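Local structure of N-methyltransferase (Streptoalloteichus sp. ATCC 53650, 5BSZ) at residues A[36-45]-A[139-147]. The protein probably transfers a methyl group from S-adenosylmethionine to the amino group of a deoxysugar in kedarcidin biosynthesis. Residues are numbered along the deposited sequence; the frame is centred on the assembly and turned at random.
Sequences WVRRVVRERR and PVGGVLVID
V41 drops CG2 between V143 and V145, 3.9 Å from V145 CG2 and 4.1 Å from V143 CG1. Beta-branched valines suit both sides: short and stiff, they let residues 36-44 of the helix lie against strand 143-146, the two segments' axes 8.9 Å apart and roughly antiparallel, at 151°. V143 CG2 also meets R44 CB, at 3.9 Å. R45 runs extended, CG opposite the backbone N (chi1 -154°), over the type II turn P139-G142. Its guanidinium lays one face on the proline, NH1 3.6 Å from P139 CG, while NH2 gives V140 O a weak, bent hydrogen bond of 3.2 Å. At G141 a side chain would strike both this NH2 and the preceding carbonyl. Were R45 replaced by alanine, P139 would probably lose this cover and V140 O this weak donor. At the other end, the W36 ring edge faces D147 OD2. A water bridges R44 O and G141 O. R44 NH1 returns in plane to a lone pair of V40 O and pairs with E43, while its NH2 salt-bridges E228. D147 OD2 accepts from T115 N beside the bound S-adenosyl-L-homocysteine. Thus valines pack the middle of this contact on the Rossmann-like sheet, and polar groups meet at its two ends.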
loop_
_atom_site.group_PDB
_atom_site.type_symbol
_atom_site.label_atom_id
_atom_site.label_comp_id
_atom_site.label_asym_id
_atom_site.label_seq_id
_atom_site.Cartn_x
_atom_site.Cartn_y
_atom_site.Cartn_z
ATOM N N TRP A 36 9.661 33.933 21.218
ATOM C CA TRP A 36 9.728 33.354 22.566
ATOM C C TRP A 36 11.154 33.154 23.049
ATOM O O TRP A 36 11.508 33.494 24.175
ATOM C CB TRP A 36 9.076 31.986 22.703
ATOM C CG TRP A 36 7.663 31.869 22.256
ATOM C CD1 TRP A 36 6.720 32.856 22.209
ATOM C CD2 TRP A 36 7.027 30.668 21.791
ATOM N NE1 TRP A 36 5.536 32.346 21.703
ATOM C CE2 TRP A 36 5.685 31.003 21.476
ATOM C CE3 TRP A 36 7.454 29.344 21.629
ATOM C CZ2 TRP A 36 4.774 30.065 21.004
ATOM C CZ3 TRP A 36 6.532 28.401 21.153
ATOM C CH2 TRP A 36 5.216 28.769 20.861
ATOM N N VAL A 37 11.962 32.522 22.208
ATOM C CA VAL A 37 13.329 32.179 22.579
ATOM C C VAL A 37 14.124 33.476 22.848
ATOM O O VAL A 37 14.755 33.612 23.893
ATOM C CB VAL A 37 14.035 31.377 21.451
ATOM C CG1 VAL A 37 15.506 31.133 21.819
ATOM C CG2 VAL A 37 13.322 30.041 21.211
ATOM N N ARG A 38 14.070 34.418 21.919
ATOM C CA ARG A 38 14.829 35.669 22.018
ATOM C C ARG A 38 14.530 36.370 23.358
ATOM O O ARG A 38 15.417 36.773 24.120
ATOM C CB ARG A 38 14.493 36.599 20.837
ATOM C CG ARG A 38 15.172 37.980 20.933
ATOM C CD ARG A 38 14.521 39.043 20.047
ATOM N NE ARG A 38 13.340 39.526 20.744
ATOM C CZ ARG A 38 13.380 40.355 21.796
ATOM N NH1 ARG A 38 14.520 40.928 22.190
ATOM N NH2 ARG A 38 12.245 40.643 22.423
ATOM N N ARG A 39 13.240 36.457 23.653
ATOM C CA ARG A 39 12.728 37.186 24.808
ATOM C C ARG A 39 13.148 36.531 26.101
ATOM O O ARG A 39 13.668 37.200 27.003
ATOM C CB ARG A 39 11.201 37.283 24.714
ATOM C CG ARG A 39 10.497 38.041 25.819
ATOM C CD ARG A 39 8.990 37.797 25.768
ATOM N NE ARG A 39 8.530 37.434 27.105
ATOM C CZ ARG A 39 7.329 37.696 27.600
ATOM N NH1 ARG A 39 7.044 37.323 28.840
ATOM N NH2 ARG A 39 6.412 38.306 26.864
ATOM N N VAL A 40 12.924 35.222 26.226
ATOM C CA VAL A 40 13.256 34.510 27.448
ATOM C C VAL A 40 14.787 34.522 27.698
ATOM O O VAL A 40 15.268 34.603 28.826
ATOM C CB VAL A 40 12.747 33.044 27.354
ATOM C CG1 VAL A 40 13.394 32.198 28.410
ATOM C CG2 VAL A 40 11.225 32.963 27.472
ATOM N N VAL A 41 15.574 34.382 26.636
ATOM C CA VAL A 41 17.041 34.451 26.725
ATOM C C VAL A 41 17.528 35.882 27.119
ATOM O O VAL A 41 18.308 36.036 28.050
ATOM C CB VAL A 41 17.682 34.020 25.385
ATOM C CG1 VAL A 41 19.182 34.356 25.340
ATOM C CG2 VAL A 41 17.490 32.504 25.203
ATOM N N ARG A 42 17.048 36.909 26.433
ATOM C CA ARG A 42 17.517 38.262 26.701
ATOM C C ARG A 42 17.092 38.771 28.072
ATOM O O ARG A 42 17.867 39.473 28.730
ATOM C CB ARG A 42 17.130 39.191 25.579
ATOM C CG ARG A 42 17.885 38.937 24.278
ATOM C CD ARG A 42 19.288 39.527 24.355
ATOM N NE ARG A 42 20.076 39.285 23.140
ATOM C CZ ARG A 42 19.866 39.866 21.966
ATOM N NH1 ARG A 42 18.902 40.751 21.782
ATOM N NH2 ARG A 42 20.631 39.581 20.933
ATOM N N GLU A 43 15.936 38.349 28.571
ATOM C CA GLU A 43 15.591 38.647 29.962
ATOM C C GLU A 43 16.611 38.137 30.947
ATOM O O GLU A 43 16.774 38.744 31.992
ATOM C CB GLU A 43 14.265 38.042 30.455
ATOM C CG GLU A 43 13.019 38.564 29.784
ATOM C CD GLU A 43 11.742 37.858 30.264
ATOM O OE1 GLU A 43 11.708 36.642 30.548
ATOM O OE2 GLU A 43 10.705 38.526 30.284
ATOM N N ARG A 44 17.185 36.965 30.697
ATOM C CA ARG A 44 18.030 36.304 31.685
ATOM C C ARG A 44 19.512 36.573 31.350
ATOM O O ARG A 44 20.363 36.383 32.191
ATOM C CB ARG A 44 17.747 34.801 31.723
ATOM C CG ARG A 44 16.472 34.373 32.473
ATOM C CD ARG A 44 15.794 33.124 31.839
ATOM N NE ARG A 44 14.518 32.927 32.527
ATOM C CZ ARG A 44 13.430 33.608 32.213
ATOM N NH1 ARG A 44 13.401 34.392 31.138
ATOM N NH2 ARG A 44 12.358 33.453 32.942
ATOM N N ARG A 45 19.789 36.980 30.120
ATOM C CA ARG A 45 21.153 37.103 29.591
ATOM C C ARG A 45 21.140 38.206 28.556
ATOM O O ARG A 45 21.060 37.978 27.346
ATOM C CB ARG A 45 21.690 35.797 29.022
ATOM C CG ARG A 45 23.218 35.805 29.110
ATOM C CD ARG A 45 23.833 34.443 28.972
ATOM N NE ARG A 45 25.269 34.414 28.670
ATOM C CZ ARG A 45 26.232 34.236 29.570
ATOM N NH1 ARG A 45 27.470 34.159 29.164
ATOM N NH2 ARG A 45 25.980 34.091 30.854
ATOM N N PRO A 139 27.689 28.203 29.078
ATOM C CA PRO A 139 28.526 28.659 30.192
ATOM C C PRO A 139 27.675 28.878 31.445
ATOM O O PRO A 139 26.453 28.749 31.401
ATOM C CB PRO A 139 29.009 30.005 29.701
ATOM C CG PRO A 139 27.802 30.533 29.016
ATOM C CD PRO A 139 27.287 29.333 28.234
ATOM N N VAL A 140 28.294 29.278 32.551
ATOM C CA VAL A 140 27.527 29.687 33.733
ATOM C C VAL A 140 26.711 30.883 33.333
ATOM O O VAL A 140 27.180 31.756 32.614
ATOM C CB VAL A 140 28.433 30.026 34.939
ATOM C CG1 VAL A 140 27.614 30.690 36.050
ATOM C CG2 VAL A 140 29.059 28.741 35.464
ATOM N N GLY A 141 25.441 30.903 33.710
ATOM C CA GLY A 141 24.591 31.977 33.252
ATOM C C GLY A 141 23.925 31.736 31.897
ATOM O O GLY A 141 23.089 32.532 31.497
ATOM N N GLY A 142 24.347 30.709 31.163
ATOM C CA GLY A 142 23.668 30.302 29.912
ATOM C C GLY A 142 22.219 29.874 30.098
ATOM O O GLY A 142 21.832 29.361 31.160
ATOM N N VAL A 143 21.411 30.103 29.066
ATOM C CA VAL A 143 19.958 29.807 29.088
ATOM C C VAL A 143 19.584 28.634 28.168
ATOM O O VAL A 143 19.901 28.616 26.959
ATOM C CB VAL A 143 19.153 31.027 28.659
ATOM C CG1 VAL A 143 17.664 30.861 28.929
ATOM C CG2 VAL A 143 19.649 32.309 29.359
ATOM N N LEU A 144 18.884 27.687 28.767
ATOM C CA LEU A 144 18.442 26.484 28.074
ATOM C C LEU A 144 16.925 26.610 27.955
ATOM O O LEU A 144 16.222 26.820 28.958
ATOM C CB LEU A 144 18.852 25.256 28.857
ATOM C CG LEU A 144 18.948 23.937 28.084
ATOM C CD1 LEU A 144 19.502 22.912 29.062
ATOM C CD2 LEU A 144 17.621 23.466 27.532
ATOM N N VAL A 145 16.448 26.619 26.725
ATOM C CA VAL A 145 15.003 26.780 26.432
ATOM C C VAL A 145 14.435 25.535 25.752
ATOM O O VAL A 145 14.789 25.161 24.620
ATOM C CB VAL A 145 14.732 27.998 25.539
ATOM C CG1 VAL A 145 13.273 28.277 25.337
ATOM C CG2 VAL A 145 15.407 29.266 26.054
ATOM N N ILE A 146 13.485 24.911 26.435
ATOM C CA ILE A 146 12.776 23.721 25.888
ATOM C C ILE A 146 11.305 24.037 25.664
ATOM O O ILE A 146 10.614 24.514 26.585
ATOM C CB ILE A 146 12.872 22.564 26.877
ATOM C CG1 ILE A 146 14.334 22.188 27.088
ATOM C CG2 ILE A 146 12.055 21.371 26.385
ATOM C CD1 ILE A 146 14.543 21.216 28.231
ATOM N N ASP A 147 10.897 23.895 24.404
ATOM C CA ASP A 147 9.507 23.933 24.000
ATOM C C ASP A 147 9.018 22.478 24.082
ATOM O O ASP A 147 9.279 21.672 23.188
ATOM C CB ASP A 147 9.374 24.473 22.568
ATOM C CG ASP A 147 7.912 24.566 22.084
ATOM O OD1 ASP A 147 6.978 24.428 22.925
ATOM O OD2 ASP A 147 7.711 24.738 20.846
HETATM O O HOH W 1 22.205 34.741 33.059
#